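Local coordinates for protein beta-xylanase (PDB 6SGF) that binds xylan with low affinity, as the CBM86 carbohydrate-binding module of a multidomain enzyme that probably cleaves internal beta-1,4-xylosidic linkages, at residues Leu32-Gln37 against Glu117-Ser122; Asn55-Gln60 against Val124-Glu129; Leu70-Gly75 against Tyr94-Ser99. All blocks are in the same frame, centred on the assembly; numbering follows the deposited sequence.

Contact 1: Leu32-Gln37 against Glu117-Ser122; sequences LSFAKQ and ENATVS
L32 and V121 face each other as an antiparallel hydrogen-bonded pair, and their side chains lie alongside one another and point the same way, with CD1 of L32 4.0 Å from CG1 of V121. That valine methyl does double duty. V121 turns CG1 into the slot between its backbone N and carbonyl carbon (chi1 66°), and from there the methyl also meets the F34 ring at its edge, in the ring plane, 3.8 Å from CE1. F34 carries its ring beside the backbone N (chi1 -51°), which lays the ring aslant V121 and brings CD1 to 3.5 Å from the carbonyl O of A119. The pairing joins strand 29-34 to strand 119-130 within one of the two antiparallel sheets of this beta-rich module, close to where both strands meet their loops. L32, F34, A119 and V121 share the buried face, where L32 also packs on V41 and W43 of the other sheet. The reverse face holds S33 and T120, a non-hydrogen-bonded pair in which OG of S33 and CG2 of T120 approach to 3.6 Å. Between the backbones, L32 N gives V121 O a bond of 2.8 Å, while V121 N returns a longer one to L32 O. Beyond them F34 N bonds to A119 O, and a water spans the mouth of the ladder, donating to F34 O at 2.6 Å and accepting from A119 N.

Contact 2: Asn55-Gln60 against Val124-Glu129; sequences NAVTFQ and VSVTFE. With CD (cadmium ion), chain S.
A56 to Q60 and S125 to E129 pair as antiparallel strands inside one sheet of the module, strand 54-62 lying against strand 119-130, with a classic beta bulge at each end of the ladder. At one bulge N55 N and A56 N both bond to E129 O, each lying in the plane of that carbonyl; at the other, V124 and S125 share Q60 O, the S125 bond being weak. The inward face is apolar. V57 stands alongside F128 and sets CG1 over one ring face, 4.2 Å from the centroid and 24° off the normal, a CH-pi contact. On the same pair, V57 CG2 comes within 3.6 Å of F128 CD2. V126 slants across to V57, CG1 to CG1 at 3.6 Å, and F128 continues onto I104 and V107 of the facing sheet. The other face is polar. Q60 runs fully extended, CG anti to the backbone N (chi1 -177°), which carries its amide across CG1 of V124 and brings OE1 to 3.1 Å from OG of S125; OE1 also has a weak hydrogen bond to T10 of the second subunit. An alanine here, without the amide, would probably open a gap beside V124 and leave T10 of that subunit without its weak partner. One water links T58 O, S125 OG and T127 OG1, while T58 OG1 bonds to T95 and to a second water. Both carboxylate oxygens of E129 bind a cadmium ion, OE2 at 2.6 Å. The ladder thus divides its chemistry, hydrocarbon toward the facing sheet, hydroxyls, amide and carboxylate toward water, metal and subunit partner.

Contact 3: Leu70-Gly75 against Tyr94-Ser99; sequences LKVYNG and YTINPS. With XYP (beta-D-xylopyranose), chain H.
L70 reaches from strand 68-73 across to Y94 and I96 of strand 93-96, and its side chain can be followed atom by atom. CB comes first against I96, whose CD1 lies 3.5 Å away; the same methyl is equally near L70 O, wedged against both side chain and backbone. CG then lies anti to the carbonyl carbon (chi1 -56°), which directs CD1 toward the tyrosine. At the end, CD1 meets CB of Y94 at 3.5 Å, the two side chains meeting at about a right angle. L88 and I109 of its own sheet pack on L70, and F59 of the facing sheet does too. Farther along, V72 and I96 slide past each other in opposite directions, CG2 of V72 being 4.2 Å from CD1 of I96, and CG1 of V72 makes a looser contact with CB of P98. No hydrogen bond crosses between the segments: the polar end of Y94 goes instead to Q64 and Q91. K71, next to L70, points away from this packing. Its chain is extended beyond CG, so that NZ reaches a bound xylopyranose, 2.9 Å from O3, with a weak bond to O2. D78 makes a salt bridge to NZ and Q40 accepts a hydrogen bond from it; both also bond to the sugar, so NZ, which bonds to the neighbouring O3 and O2, sits in a polar cluster that grips the sugar. The strand segments are inclined by 36°, their axes 8.6 Å apart, an aligned face-to-face packing characteristic of a beta sandwich, here with the hydrophobic interior behind one strand face and the xylan-binding pocket on the other.

How the contacts relate
From the N terminus the chain passes 32-37, then 55-60 and 70-75, before any of the three contacts closes. Contact 3 closes first, when 94-99 returns to face 70-75; its loop lies wholly within those of the other two. Contact 1 closes next at 117-122 and contact 2 at 124-129, both on strand 119-130, and these two loops cross because their segments alternate. Strand 119-130 thereby joins strand 29-34 at one end and strand 54-62 farther on, contacts whose centres are about 21 Å apart. Probable backbone hydrogen bonds from V57 to I96 and from F59 to Y94 connect contact 2 to contact 3, which brings in the opposing, sugar-binding sheet.

Contact 1: Leu32-Gln37 against Glu117-Ser122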
# COMPACT_ATOMS: atom_id res chain seq x y z
N LEU B 32 5.41 13.18 -6.27
CA LEU B 32 6.71 13.73 -6.58
C LEU B 32 6.65 14.56 -7.85
O LEU B 32 5.91 14.25 -8.79
CB LEU B 32 7.75 12.61 -6.76
CG LEU B 32 7.75 11.49 -5.72
CD1 LEU B 32 8.77 10.43 -6.17
CD2 LEU B 32 8.03 11.98 -4.33
N SER B 33 7.47 15.62 -7.85
CA SER B 33 7.64 16.47 -9.02
C SER B 33 9.13 16.73 -9.22
O SER B 33 9.84 17.11 -8.28
CB SER B 33 6.89 17.79 -8.87
OG SER B 33 6.73 18.35 -10.15
N PHE B 34 9.59 16.58 -10.46
CA PHE B 34 11.02 16.69 -10.75
C PHE B 34 11.25 17.86 -11.71
O PHE B 34 10.62 17.94 -12.77
CB PHE B 34 11.57 15.44 -11.40
CG PHE B 34 11.26 14.18 -10.67
CD1 PHE B 34 10.13 13.45 -11.02
CD2 PHE B 34 12.11 13.69 -9.72
CE1 PHE B 34 9.84 12.26 -10.38
CE2 PHE B 34 11.85 12.48 -9.08
CZ PHE B 34 10.70 11.76 -9.43
N ALA B 35 12.16 18.75 -11.34
CA ALA B 35 12.43 19.91 -12.16
C ALA B 35 13.70 19.81 -12.98
O ALA B 35 13.80 20.44 -14.03
CB ALA B 35 12.52 21.14 -11.24
N LYS B 36 14.66 19.03 -12.52
CA LYS B 36 15.94 18.93 -13.24
C LYS B 36 16.38 17.49 -13.34
O LYS B 36 15.94 16.66 -12.58
CB LYS B 36 17.02 19.73 -12.53
CG LYS B 36 18.11 20.27 -13.43
CD LYS B 36 19.49 19.66 -13.28
CE LYS B 36 20.51 20.25 -14.25
NZ LYS B 36 20.27 19.87 -15.66
N GLN B 37 17.29 17.23 -14.28
CA GLN B 37 17.89 15.91 -14.49
C GLN B 37 18.51 15.46 -13.17
O GLN B 37 19.17 16.21 -12.52
CB GLN B 37 18.96 15.95 -15.58
CG GLN B 37 19.36 14.58 -16.06
CD GLN B 37 20.38 14.59 -17.17
OE1 GLN B 37 21.22 15.46 -17.24
NE2 GLN B 37 20.28 13.62 -18.05
N GLU B 117 9.61 18.20 -18.16
CA GLU B 117 8.43 19.05 -18.25
C GLU B 117 7.23 18.23 -17.79
O GLU B 117 7.03 17.12 -18.29
CB GLU B 117 8.22 19.58 -19.67
CG GLU B 117 7.48 20.90 -19.69
CD GLU B 117 6.59 21.04 -20.90
OE1 GLU B 117 5.67 21.90 -20.88
OE2 GLU B 117 6.83 20.29 -21.89
N ASN B 118 6.50 18.73 -16.80
CA ASN B 118 5.39 17.99 -16.18
C ASN B 118 5.82 16.57 -15.81
O ASN B 118 5.15 15.58 -16.10
CB ASN B 118 4.16 17.97 -17.09
CG ASN B 118 3.61 19.37 -17.38
OD1 ASN B 118 4.13 20.38 -16.88
ND2 ASN B 118 2.56 19.43 -18.18
N ALA B 119 6.99 16.49 -15.20
CA ALA B 119 7.58 15.21 -14.81
C ALA B 119 7.14 14.91 -13.38
O ALA B 119 7.66 15.48 -12.43
CB ALA B 119 9.10 15.29 -14.90
N THR B 120 6.15 14.03 -13.24
CA THR B 120 5.57 13.72 -11.94
C THR B 120 5.29 12.22 -11.88
O THR B 120 5.13 11.55 -12.90
CB THR B 120 4.27 14.53 -11.68
OG1 THR B 120 3.28 14.20 -12.65
CG2 THR B 120 4.51 16.03 -11.76
N VAL B 121 5.24 11.71 -10.65
CA VAL B 121 4.88 10.31 -10.38
C VAL B 121 4.49 10.23 -8.91
O VAL B 121 4.88 11.08 -8.10
CB VAL B 121 6.04 9.34 -10.72
CG1 VAL B 121 7.25 9.56 -9.77
CG2 VAL B 121 5.56 7.91 -10.63
N SER B 122 3.69 9.23 -8.56
CA SER B 122 3.35 8.94 -7.17
C SER B 122 3.88 7.59 -6.75
O SER B 122 3.75 6.61 -7.49
CB SER B 122 1.84 8.97 -6.98
OG SER B 122 1.35 10.23 -7.32
O HOH W 1 8.73 18.84 -14.38

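Contact 2: Asn55-Gln60 against Val124-Glu129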
# COMPACT_ATOMS: atom_id res chain seq x y z
N ASN B 55 15.06 -11.36 -2.07
CA ASN B 55 15.03 -11.80 -3.45
C ASN B 55 14.63 -10.69 -4.40
O ASN B 55 15.22 -10.55 -5.47
CB ASN B 55 14.07 -12.98 -3.63
CG ASN B 55 14.26 -13.64 -4.96
OD1 ASN B 55 15.37 -14.07 -5.29
ND2 ASN B 55 13.20 -13.72 -5.75
N ALA B 56 13.67 -9.86 -4.01
CA ALA B 56 13.11 -8.89 -4.94
C ALA B 56 12.59 -7.70 -4.15
O ALA B 56 12.09 -7.85 -3.04
CB ALA B 56 11.96 -9.53 -5.77
N VAL B 57 12.74 -6.52 -4.75
CA VAL B 57 12.15 -5.29 -4.24
C VAL B 57 11.21 -4.74 -5.32
O VAL B 57 11.66 -4.44 -6.43
CB VAL B 57 13.21 -4.24 -3.87
CG1 VAL B 57 12.54 -3.02 -3.26
CG2 VAL B 57 14.25 -4.80 -2.87
N THR B 58 9.93 -4.58 -4.99
CA THR B 58 8.95 -4.14 -5.97
C THR B 58 8.39 -2.77 -5.57
O THR B 58 7.86 -2.61 -4.47
CB THR B 58 7.83 -5.17 -6.11
OG1 THR B 58 8.39 -6.41 -6.54
CG2 THR B 58 6.80 -4.70 -7.14
N PHE B 59 8.54 -1.81 -6.47
CA PHE B 59 8.02 -0.47 -6.28
C PHE B 59 6.69 -0.37 -7.01
O PHE B 59 6.62 -0.66 -8.21
CB PHE B 59 8.96 0.60 -6.85
CG PHE B 59 10.32 0.64 -6.23
CD1 PHE B 59 11.22 -0.41 -6.40
CD2 PHE B 59 10.71 1.74 -5.51
CE1 PHE B 59 12.50 -0.35 -5.86
CE2 PHE B 59 11.96 1.83 -4.99
CZ PHE B 59 12.87 0.77 -5.16
N GLN B 60 5.65 0.04 -6.30
CA GLN B 60 4.36 0.32 -6.90
C GLN B 60 4.18 1.83 -7.03
O GLN B 60 4.33 2.57 -6.04
CB GLN B 60 3.23 -0.28 -6.06
CG GLN B 60 1.83 -0.09 -6.67
CD GLN B 60 0.72 -0.78 -5.86
OE1 GLN B 60 0.92 -1.23 -4.73
NE2 GLN B 60 -0.44 -0.87 -6.45
N VAL B 124 3.32 4.50 -4.31
CA VAL B 124 2.26 3.84 -3.55
C VAL B 124 2.83 2.96 -2.45
O VAL B 124 2.38 3.02 -1.30
CB VAL B 124 1.38 3.00 -4.52
CG1 VAL B 124 0.33 2.19 -3.76
CG2 VAL B 124 0.79 3.90 -5.60
N SER B 125 3.79 2.11 -2.79
CA SER B 125 4.30 1.17 -1.81
C SER B 125 5.61 0.60 -2.32
O SER B 125 5.89 0.65 -3.52
CB SER B 125 3.31 0.05 -1.57
OG SER B 125 3.17 -0.78 -2.71
N VAL B 126 6.37 0.03 -1.39
CA VAL B 126 7.57 -0.74 -1.70
C VAL B 126 7.49 -2.06 -0.94
O VAL B 126 7.21 -2.07 0.26
CB VAL B 126 8.85 0.02 -1.34
CG1 VAL B 126 10.08 -0.82 -1.76
CG2 VAL B 126 8.86 1.40 -2.02
N THR B 127 7.70 -3.16 -1.66
CA THR B 127 7.58 -4.51 -1.12
C THR B 127 8.91 -5.24 -1.21
O THR B 127 9.52 -5.26 -2.28
CB THR B 127 6.53 -5.31 -1.89
OG1 THR B 127 5.21 -4.75 -1.69
CG2 THR B 127 6.59 -6.76 -1.40
N PHE B 128 9.34 -5.84 -0.11
CA PHE B 128 10.53 -6.68 -0.06
C PHE B 128 10.10 -8.13 0.07
O PHE B 128 9.47 -8.50 1.07
CB PHE B 128 11.40 -6.28 1.12
CG PHE B 128 11.91 -4.89 1.00
CD1 PHE B 128 11.11 -3.81 1.33
CD2 PHE B 128 13.18 -4.66 0.52
CE1 PHE B 128 11.58 -2.53 1.19
CE2 PHE B 128 13.66 -3.36 0.39
CZ PHE B 128 12.85 -2.30 0.71
N GLU B 129 10.39 -8.93 -0.95
CA GLU B 129 10.12 -10.36 -0.88
C GLU B 129 11.41 -11.10 -0.54
O GLU B 129 12.41 -10.99 -1.27
CB GLU B 129 9.52 -10.92 -2.16
CG GLU B 129 9.20 -12.40 -1.91
CD GLU B 129 8.18 -12.94 -2.83
OE1 GLU B 129 7.69 -12.13 -3.65
OE2 GLU B 129 7.87 -14.16 -2.76
CD CD S . 6.60 -13.86 -4.98
O HOH W 2 5.00 -2.71 -3.61
O HOH W 3 8.97 -7.73 -4.16

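Contact 3: Leu70-Gly75 against Tyr94-Ser99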
# COMPACT_ATOMS: atom_id res chain seq x y z
N LEU B 70 14.96 3.56 -10.30
CA LEU B 70 14.68 3.03 -8.98
C LEU B 70 15.99 2.56 -8.35
O LEU B 70 16.85 1.98 -9.02
CB LEU B 70 13.68 1.89 -9.07
CG LEU B 70 12.37 2.26 -9.75
CD1 LEU B 70 11.54 0.98 -9.99
CD2 LEU B 70 11.56 3.26 -9.01
N LYS B 71 16.12 2.80 -7.05
CA LYS B 71 17.35 2.51 -6.32
C LYS B 71 17.07 1.77 -5.02
O LYS B 71 16.15 2.12 -4.29
CB LYS B 71 18.10 3.80 -5.97
CG LYS B 71 18.55 4.61 -7.16
CD LYS B 71 19.29 5.88 -6.68
CE LYS B 71 19.83 6.73 -7.82
NZ LYS B 71 20.76 7.76 -7.21
N VAL B 72 17.92 0.79 -4.72
CA VAL B 72 17.94 0.10 -3.45
C VAL B 72 19.31 0.38 -2.83
O VAL B 72 20.34 -0.07 -3.33
CB VAL B 72 17.70 -1.40 -3.60
CG1 VAL B 72 17.68 -2.07 -2.23
CG2 VAL B 72 16.41 -1.63 -4.33
N TYR B 73 19.31 1.11 -1.73
CA TYR B 73 20.57 1.49 -1.08
C TYR B 73 21.00 0.39 -0.11
O TYR B 73 20.16 -0.32 0.45
CB TYR B 73 20.41 2.78 -0.31
CG TYR B 73 20.16 4.03 -1.11
CD1 TYR B 73 18.91 4.30 -1.65
CD2 TYR B 73 21.17 4.97 -1.26
CE1 TYR B 73 18.67 5.48 -2.33
CE2 TYR B 73 20.94 6.14 -1.91
CZ TYR B 73 19.71 6.39 -2.47
OH TYR B 73 19.53 7.58 -3.13
N ASN B 74 22.31 0.27 0.09
CA ASN B 74 22.81 -0.66 1.10
C ASN B 74 23.95 -0.00 1.88
O ASN B 74 25.01 -0.59 2.12
CB ASN B 74 23.21 -2.01 0.49
CG ASN B 74 24.45 -1.94 -0.43
OD1 ASN B 74 24.71 -0.95 -1.12
ND2 ASN B 74 25.21 -3.04 -0.45
N GLY B 75 23.71 1.23 2.31
CA GLY B 75 24.53 1.89 3.30
C GLY B 75 25.51 2.89 2.76
O GLY B 75 26.14 3.61 3.56
N TYR B 94 7.28 -2.25 -10.61
CA TYR B 94 8.59 -2.55 -11.16
C TYR B 94 9.40 -3.31 -10.13
O TYR B 94 9.40 -2.95 -8.96
CB TYR B 94 9.36 -1.29 -11.52
CG TYR B 94 8.66 -0.37 -12.52
CD1 TYR B 94 8.77 -0.60 -13.87
CD2 TYR B 94 7.92 0.75 -12.10
CE1 TYR B 94 8.17 0.22 -14.79
CE2 TYR B 94 7.30 1.56 -13.02
CZ TYR B 94 7.44 1.29 -14.37
OH TYR B 94 6.88 2.08 -15.33
N THR B 95 10.18 -4.30 -10.57
CA THR B 95 10.92 -5.15 -9.65
C THR B 95 12.42 -5.00 -9.88
O THR B 95 12.88 -5.00 -11.02
CB THR B 95 10.51 -6.62 -9.81
OG1 THR B 95 9.16 -6.78 -9.36
CG2 THR B 95 11.40 -7.51 -9.00
N ILE B 96 13.16 -4.82 -8.78
CA ILE B 96 14.62 -4.87 -8.80
C ILE B 96 15.02 -6.11 -8.00
O ILE B 96 14.53 -6.31 -6.88
CB ILE B 96 15.25 -3.61 -8.18
CG1 ILE B 96 15.01 -2.40 -9.07
CG2 ILE B 96 16.75 -3.81 -7.99
CD1 ILE B 96 15.43 -1.11 -8.38
N ASN B 97 15.94 -6.90 -8.53
CA ASN B 97 16.47 -8.01 -7.75
C ASN B 97 17.85 -7.61 -7.23
O ASN B 97 18.83 -7.68 -7.98
CB ASN B 97 16.55 -9.27 -8.62
CG ASN B 97 15.19 -9.65 -9.21
OD1 ASN B 97 14.89 -9.40 -10.38
ND2 ASN B 97 14.35 -10.21 -8.37
N PRO B 98 17.97 -7.17 -5.99
CA PRO B 98 19.22 -6.55 -5.51
C PRO B 98 20.26 -7.58 -5.09
O PRO B 98 19.96 -8.73 -4.80
CB PRO B 98 18.75 -5.76 -4.29
CG PRO B 98 17.72 -6.68 -3.70
CD PRO B 98 16.98 -7.26 -4.89
N SER B 99 21.51 -7.13 -5.04
CA SER B 99 22.60 -8.00 -4.63
C SER B 99 23.66 -7.16 -3.94
O SER B 99 23.80 -5.96 -4.22
CB SER B 99 23.21 -8.80 -5.80
OG SER B 99 23.54 -8.01 -6.93
C1 XYP H . 23.52 11.71 -9.02
C2 XYP H . 22.65 10.46 -8.82
C3 XYP H . 23.17 9.36 -9.68
C4 XYP H . 23.40 9.79 -11.11
C5 XYP H . 24.27 11.05 -11.23
O2 XYP H . 22.61 10.16 -7.43
O3 XYP H . 22.18 8.28 -9.65
O4 XYP H . 24.04 8.69 -11.77
O5 XYP H . 23.59 12.10 -10.46